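Local coordinates for accelerated cell death 11 (Arabidopsis thaliana, PDB 4NT1), which moves ceramide-1-phosphate and phytoceramide-1-phosphate selectively between membranes and adopts the all-helical GLTP fold, at residues A[181-184]-A[185-189]; A[127-130]-A[131-135]; A[76-79]-A[80-83]. One frame throughout, in Å; residues are numbered along the deposited sequence.

Contact 1 of 3, residues A[181-184]-A[185-189]; sequences QSYV and NSSAP
The S187 side chain lies against one face of the Y183 ring in a CH-pi contact, its CB 3.8 Å from the ring centroid and 20° off the normal. It is displaced toward the rim at the hydroxyl-bearing carbon, S187 CB being 3.6 Å from Y183 CZ. The ring reaches forward over the next helical turn because CG is anti to the backbone N (chi1 174°). S187 OG stands between its own backbone N and carbonyl carbon (chi1 68°), which turns the hydroxyl back along the helix to donate to Y183 O at 2.8 Å. That carbonyl also accepts from S187 N, and the two donors come from opposite faces of its plane, so one residue grips the oxygen twice. The bonds from N185 N to Q181 O and from S186 N to S182 O precede this step in regular i to i+4 order, and the one from A188 N to V184 O, which follows it, is longer, 3.2 Å. S182 and S186 share a water, which lies 2.8 Å from S182 OG and 2.8 Å from S186 OG and spans the 4.4 Å between these hydroxyls. All of this lies within helix 173-199 of the GLTP fold. Y183 OH is hydrogen-bonded to L109 O and the ring meets F18 edge-to-face, while V184 and S187 touch helix 98-121 and S182 and S186 touch helix 10-25, so this turn packs against both helices.

Contact 2 of 3, residues A[127-130]-A[131-135]; sequences SLKD and PATKS
T133 and K129 meet through a side-chain to backbone hydrogen bond: T133 OG1 donates to K129 O at 2.8 Å, from above the carbonyl plane. T133 N reaches the same oxygen from the opposite face, so it has two donors from a single residue. The hydroxyl can fold back this way because OG1 lies beside its own backbone N (chi1 -63°). Main-chain bonds also run from A132 N to L128 O and from K134 N to D130 O. At the N-terminal end S127 OG accepts from K129 N at 3.0 Å and 166°, a capping bond that satisfies one of the first amides of the helix.

Van der Waals contacts of side-chain carbons with backbone carbonyls accompany these bonds. P131, which has no N-H to give, sets its ring against the preceding turn with CD 3.3 Å from L128 O, and K134 CG rests 3.2 Å from D130 O. As for charge, D130 OD2 and K134 NZ are 4.9 Å apart, not in contact, and would probably attract each other only weakly.

Helix 129-139 starts here: P131, K134 and S135 pack on helix 98-121, and L128 lies against R162 and L165 of helix 162-168.

Contact 3 of 3, residues A[76-79]-A[80-83]; sequences ISTL and VVMM. With NA (sodium ion), chain E.
An N-cap joins a sodium-binding loop to helix 79-88 in this part of the GLTP fold, and T78 is the capping residue. T78 OG1 accepts from V81 N at 3.2 Å, with an N-H...O angle of 167°. With chi1 at 68° the hydroxyl sits between the backbone N and the carbonyl carbon of T78, turned toward the V81 amide of the first turn. The T78 and V81 side chains cross there, OG1 of T78 coming 3.4 Å from V81 CG2. Behind the cap the helical bonds begin, from M82 N to T78 O and from M83 N to L79 O.

Apolar side chains close the inner side of the turn. I76 sends CG2 across M82 near the root of its chain, 3.5 Å from M82 CB, and its CD1 approaches SD. M82 leaves the helix with CG anti to the backbone N and bends only at its last torsion, which brings CE to 3.9 Å from L79 CD2; those two side chains run alongside each other. V34 of helix 34-51 packs on I76, L79 and M82, and H98 at the start of helix 98-121 touches I76 and M82. M82 is about 9 Å, side chain to side chain, from R100, which binds the ceramide-1-phosphate lipid, so the turn lies near that site.

On the loop side, T35 and S73 complete the protein ligands of the sodium ion. I76 O coordinates the metal at 2.8 Å. A water 2.3 Å from the sodium donates a hydrogen bond to S77 O.

How the contacts relate
From the N terminus, contact 3 comes first, where the loop after helix 67-72 enters helix 79-88; contact 2 follows where the loop after helix 98-121 enters helix 129-139, and contact 1 lies within helix 173-199. They follow in series, none nested or crossing. Contacts 2 and 3 lie on opposite sides of the chain centre, their own centres about 34 Å apart, whereas contact 1 is about 19 Å from contact 2 and 22 Å from contact 3, centre to centre. None touches another, yet helix 98-121 packs against all three, and helix 173-199, which carries contact 1, also touches L79, V80 and M83 of contact 3.

Contact 1 of 3, residues A[181-184]-A[185-189]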
loop_
_atom_site.group_PDB
_atom_site.type_symbol
_atom_site.label_atom_id
_atom_site.label_comp_id
_atom_site.label_asym_id
_atom_site.label_seq_id
_atom_site.Cartn_x
_atom_site.Cartn_y
_atom_site.Cartn_z
ATOM N N GLN A 181 8.874 8.950 -6.647
ATOM C CA GLN A 181 8.356 10.222 -6.167
ATOM C C GLN A 181 6.932 10.460 -6.675
ATOM O O GLN A 181 6.111 11.067 -5.996
ATOM C CB GLN A 181 9.262 11.373 -6.605
ATOM C CG GLN A 181 8.801 12.714 -6.057
ATOM C CD GLN A 181 8.917 12.780 -4.555
ATOM O OE1 GLN A 181 7.918 12.911 -3.842
ATOM N NE2 GLN A 181 10.145 12.689 -4.057
ATOM N N SER A 182 6.645 9.997 -7.883
ATOM C CA SER A 182 5.302 10.144 -8.420
ATOM C C SER A 182 4.319 9.355 -7.563
ATOM O O SER A 182 3.278 9.880 -7.162
ATOM C CB SER A 182 5.219 9.647 -9.858
ATOM O OG SER A 182 3.916 9.885 -10.378
ATOM N N TYR A 183 4.661 8.097 -7.280
ATOM C CA TYR A 183 3.817 7.278 -6.406
ATOM C C TYR A 183 3.630 7.942 -5.050
ATOM O O TYR A 183 2.529 7.931 -4.482
ATOM C CB TYR A 183 4.389 5.871 -6.197
ATOM C CG TYR A 183 3.573 5.105 -5.176
ATOM C CD1 TYR A 183 2.384 4.476 -5.546
ATOM C CD2 TYR A 183 3.950 5.059 -3.843
ATOM C CE1 TYR A 183 1.612 3.800 -4.614
ATOM C CE2 TYR A 183 3.191 4.380 -2.908
ATOM C CZ TYR A 183 2.018 3.756 -3.300
ATOM O OH TYR A 183 1.256 3.075 -2.368
ATOM N N VAL A 184 4.710 8.507 -4.518
ATOM C CA VAL A 184 4.623 9.174 -3.228
ATOM C C VAL A 184 3.636 10.334 -3.299
ATOM O O VAL A 184 2.794 10.495 -2.410
ATOM C CB VAL A 184 5.985 9.679 -2.741
ATOM C CG1 VAL A 184 5.791 10.635 -1.567
ATOM C CG2 VAL A 184 6.869 8.501 -2.355
ATOM N N ASN A 185 3.732 11.132 -4.360
ATOM C CA ASN A 185 2.850 12.296 -4.518
ATOM C C ASN A 185 1.389 11.946 -4.764
ATOM O O ASN A 185 0.491 12.679 -4.347
ATOM C CB ASN A 185 3.342 13.200 -5.643
ATOM C CG ASN A 185 4.670 13.835 -5.319
ATOM O OD1 ASN A 185 5.051 13.919 -4.155
ATOM N ND2 ASN A 185 5.375 14.295 -6.341
ATOM N N SER A 186 1.151 10.843 -5.461
ATOM C CA SER A 186 -0.216 10.437 -5.767
ATOM C C SER A 186 -0.852 9.691 -4.599
ATOM O O SER A 186 -2.024 9.908 -4.267
ATOM C CB SER A 186 -0.248 9.560 -7.019
ATOM O OG SER A 186 0.098 10.315 -8.169
ATOM N N SER A 187 -0.070 8.825 -3.963
ATOM C CA SER A 187 -0.607 7.978 -2.906
ATOM C C SER A 187 -0.942 8.775 -1.655
ATOM O O SER A 187 -1.861 8.417 -0.911
ATOM C CB SER A 187 0.347 6.818 -2.576
ATOM O OG SER A 187 1.541 7.279 -1.970
ATOM N N ALA A 188 -0.222 9.865 -1.419
ATOM C CA ALA A 188 -0.448 10.615 -0.183
ATOM C C ALA A 188 -1.887 11.115 -0.056
ATOM O O ALA A 188 -2.541 10.838 0.947
ATOM C CB ALA A 188 0.568 11.754 -0.015
ATOM N N PRO A 189 -2.402 11.832 -1.073
ATOM C CA PRO A 189 -3.799 12.280 -0.979
ATOM C C PRO A 189 -4.799 11.121 -0.971
ATOM O O PRO A 189 -5.852 11.240 -0.352
ATOM C CB PRO A 189 -3.997 13.132 -2.249
ATOM C CG PRO A 189 -2.867 12.767 -3.151
ATOM C CD PRO A 189 -1.728 12.342 -2.281
HETATM O O HOH W 1 1.775 8.452 -9.367
#

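Contact 2 of 3, residues A[127-130]-A[131-135]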
loop_
_atom_site.group_PDB
_atom_site.type_symbol
_atom_site.label_atom_id
_atom_site.label_comp_id
_atom_site.label_asym_id
_atom_site.label_seq_id
_atom_site.Cartn_x
_atom_site.Cartn_y
_atom_site.Cartn_z
ATOM N N SER A 127 22.421 0.303 0.536
ATOM C CA SER A 127 21.591 -0.655 1.267
ATOM C C SER A 127 20.134 -0.199 1.330
ATOM O O SER A 127 19.857 1.004 1.316
ATOM C CB SER A 127 22.133 -0.828 2.685
ATOM O OG SER A 127 21.246 -1.590 3.496
ATOM N N LEU A 128 19.213 -1.159 1.399
ATOM C CA LEU A 128 17.794 -0.857 1.615
ATOM C C LEU A 128 17.382 -1.044 3.072
ATOM O O LEU A 128 16.209 -0.885 3.411
ATOM C CB LEU A 128 16.909 -1.762 0.754
ATOM C CG LEU A 128 16.997 -1.544 -0.751
ATOM C CD1 LEU A 128 16.143 -2.551 -1.466
ATOM C CD2 LEU A 128 16.571 -0.116 -1.088
ATOM N N LYS A 129 18.332 -1.384 3.935
ATOM C CA LYS A 129 17.983 -1.773 5.300
ATOM C C LYS A 129 17.243 -0.678 6.072
ATOM O O LYS A 129 16.200 -0.926 6.664
ATOM C CB LYS A 129 19.217 -2.240 6.073
ATOM C CG LYS A 129 18.888 -2.749 7.470
ATOM C CD LYS A 129 20.120 -3.335 8.150
ATOM C CE LYS A 129 19.788 -3.795 9.565
ATOM N NZ LYS A 129 20.933 -4.506 10.199
ATOM N N ASP A 130 17.772 0.538 6.064
ATOM C CA ASP A 130 17.097 1.618 6.777
ATOM C C ASP A 130 15.714 1.994 6.201
ATOM O O ASP A 130 14.743 2.093 6.953
ATOM C CB ASP A 130 18.016 2.836 6.952
ATOM C CG ASP A 130 19.045 2.629 8.059
ATOM O OD1 ASP A 130 19.173 1.484 8.555
ATOM O OD2 ASP A 130 19.728 3.607 8.431
ATOM N N PRO A 131 15.611 2.184 4.872
ATOM C CA PRO A 131 14.266 2.460 4.337
ATOM C C PRO A 131 13.256 1.345 4.619
ATOM O O PRO A 131 12.115 1.638 4.978
ATOM C CB PRO A 131 14.499 2.584 2.822
ATOM C CG PRO A 131 15.950 2.969 2.692
ATOM C CD PRO A 131 16.663 2.310 3.847
ATOM N N ALA A 132 13.650 0.089 4.435
ATOM C CA ALA A 132 12.721 -1.021 4.687
ATOM C C ALA A 132 12.369 -1.103 6.175
ATOM O O ALA A 132 11.206 -1.290 6.546
ATOM C CB ALA A 132 13.300 -2.326 4.199
ATOM N N THR A 133 13.374 -0.949 7.031
ATOM C CA THR A 133 13.139 -0.964 8.477
ATOM C C THR A 133 12.259 0.200 8.950
ATOM O O THR A 133 11.332 0.004 9.736
ATOM C CB THR A 133 14.468 -0.979 9.271
ATOM O OG1 THR A 133 15.174 -2.184 8.977
ATOM C CG2 THR A 133 14.194 -0.906 10.776
ATOM N N LYS A 134 12.540 1.410 8.469
ATOM C CA LYS A 134 11.781 2.584 8.897
ATOM C C LYS A 134 10.324 2.536 8.436
ATOM O O LYS A 134 9.418 2.927 9.171
ATOM C CB LYS A 134 12.438 3.871 8.405
ATOM C CG LYS A 134 13.714 4.234 9.158
ATOM C CD LYS A 134 14.376 5.460 8.545
ATOM C CE LYS A 134 15.620 5.870 9.324
ATOM N NZ LYS A 134 16.248 7.108 8.771
ATOM N N SER A 135 10.098 2.063 7.216
ATOM C CA SER A 135 8.732 1.998 6.710
ATOM C C SER A 135 7.957 0.901 7.446
ATOM O O SER A 135 6.788 1.077 7.771
ATOM C CB SER A 135 8.712 1.788 5.189
ATOM O OG SER A 135 9.329 0.565 4.827
#

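Contact 3 of 3, residues A[76-79]-A[80-83]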
loop_
_atom_site.group_PDB
_atom_site.type_symbol
_atom_site.label_atom_id
_atom_site.label_comp_id
_atom_site.label_asym_id
_atom_site.label_seq_id
_atom_site.Cartn_x
_atom_site.Cartn_y
_atom_site.Cartn_z
ATOM N N ILE A 76 -19.405 -4.200 -6.516
ATOM C CA ILE A 76 -19.383 -2.975 -5.720
ATOM C C ILE A 76 -19.021 -1.792 -6.598
ATOM O O ILE A 76 -18.091 -1.888 -7.373
ATOM C CB ILE A 76 -18.315 -3.057 -4.630
ATOM C CG1 ILE A 76 -18.277 -4.461 -4.014
ATOM C CG2 ILE A 76 -18.552 -1.979 -3.576
ATOM C CD1 ILE A 76 -17.071 -4.691 -3.104
ATOM N N SER A 77 -19.724 -0.673 -6.471
ATOM C CA SER A 77 -19.427 0.478 -7.324
ATOM C C SER A 77 -18.267 1.309 -6.803
ATOM O O SER A 77 -17.196 1.350 -7.426
ATOM C CB SER A 77 -20.658 1.366 -7.508
ATOM O OG SER A 77 -21.139 1.829 -6.263
ATOM N N THR A 78 -18.471 1.967 -5.663
ATOM C CA THR A 78 -17.474 2.912 -5.152
ATOM C C THR A 78 -17.102 2.604 -3.700
ATOM O O THR A 78 -17.842 1.917 -3.004
ATOM C CB THR A 78 -17.991 4.366 -5.177
ATOM O OG1 THR A 78 -19.056 4.518 -4.216
ATOM C CG2 THR A 78 -18.492 4.737 -6.575
ATOM N N LEU A 79 -15.963 3.131 -3.248
ATOM C CA LEU A 79 -15.509 2.883 -1.883
ATOM C C LEU A 79 -16.503 3.395 -0.851
ATOM O O LEU A 79 -16.730 2.749 0.173
ATOM C CB LEU A 79 -14.116 3.481 -1.633
ATOM C CG LEU A 79 -12.948 2.845 -2.391
ATOM C CD1 LEU A 79 -11.653 3.600 -2.144
ATOM C CD2 LEU A 79 -12.769 1.370 -2.022
ATOM N N VAL A 80 -17.098 4.554 -1.122
ATOM C CA VAL A 80 -18.103 5.123 -0.219
ATOM C C VAL A 80 -19.313 4.202 -0.074
ATOM O O VAL A 80 -19.751 3.908 1.038
ATOM C CB VAL A 80 -18.552 6.525 -0.689
ATOM C CG1 VAL A 80 -19.872 6.920 -0.032
ATOM C CG2 VAL A 80 -17.463 7.547 -0.390
ATOM N N VAL A 81 -19.850 3.748 -1.199
ATOM C CA VAL A 81 -20.987 2.836 -1.178
ATOM C C VAL A 81 -20.635 1.552 -0.441
ATOM O O VAL A 81 -21.416 1.066 0.379
ATOM C CB VAL A 81 -21.502 2.549 -2.611
ATOM C CG1 VAL A 81 -22.434 1.344 -2.642
ATOM C CG2 VAL A 81 -22.196 3.791 -3.165
ATOM N N MET A 82 -19.440 1.032 -0.715
ATOM C CA MET A 82 -18.947 -0.184 -0.081
ATOM C C MET A 82 -18.947 -0.039 1.441
ATOM O O MET A 82 -19.459 -0.900 2.161
ATOM C CB MET A 82 -17.528 -0.468 -0.579
ATOM C CG MET A 82 -16.969 -1.826 -0.226
ATOM S SD MET A 82 -15.252 -1.982 -0.775
ATOM C CE MET A 82 -14.419 -1.033 0.502
ATOM N N MET A 83 -18.384 1.060 1.929
ATOM C CA MET A 83 -18.310 1.286 3.371
ATOM C C MET A 83 -19.669 1.563 3.984
ATOM O O MET A 83 -19.956 1.095 5.089
ATOM C CB MET A 83 -17.326 2.411 3.705
ATOM C CG MET A 83 -15.899 1.990 3.476
ATOM S SD MET A 83 -14.742 3.319 3.786
ATOM C CE MET A 83 -14.787 3.396 5.581
HETATM NA NA NA E . -17.102 -2.732 -9.842
HETATM O O HOH W 2 -16.089 -0.690 -9.411
HETATM O O HOH W 3 -19.015 -0.913 -10.635
#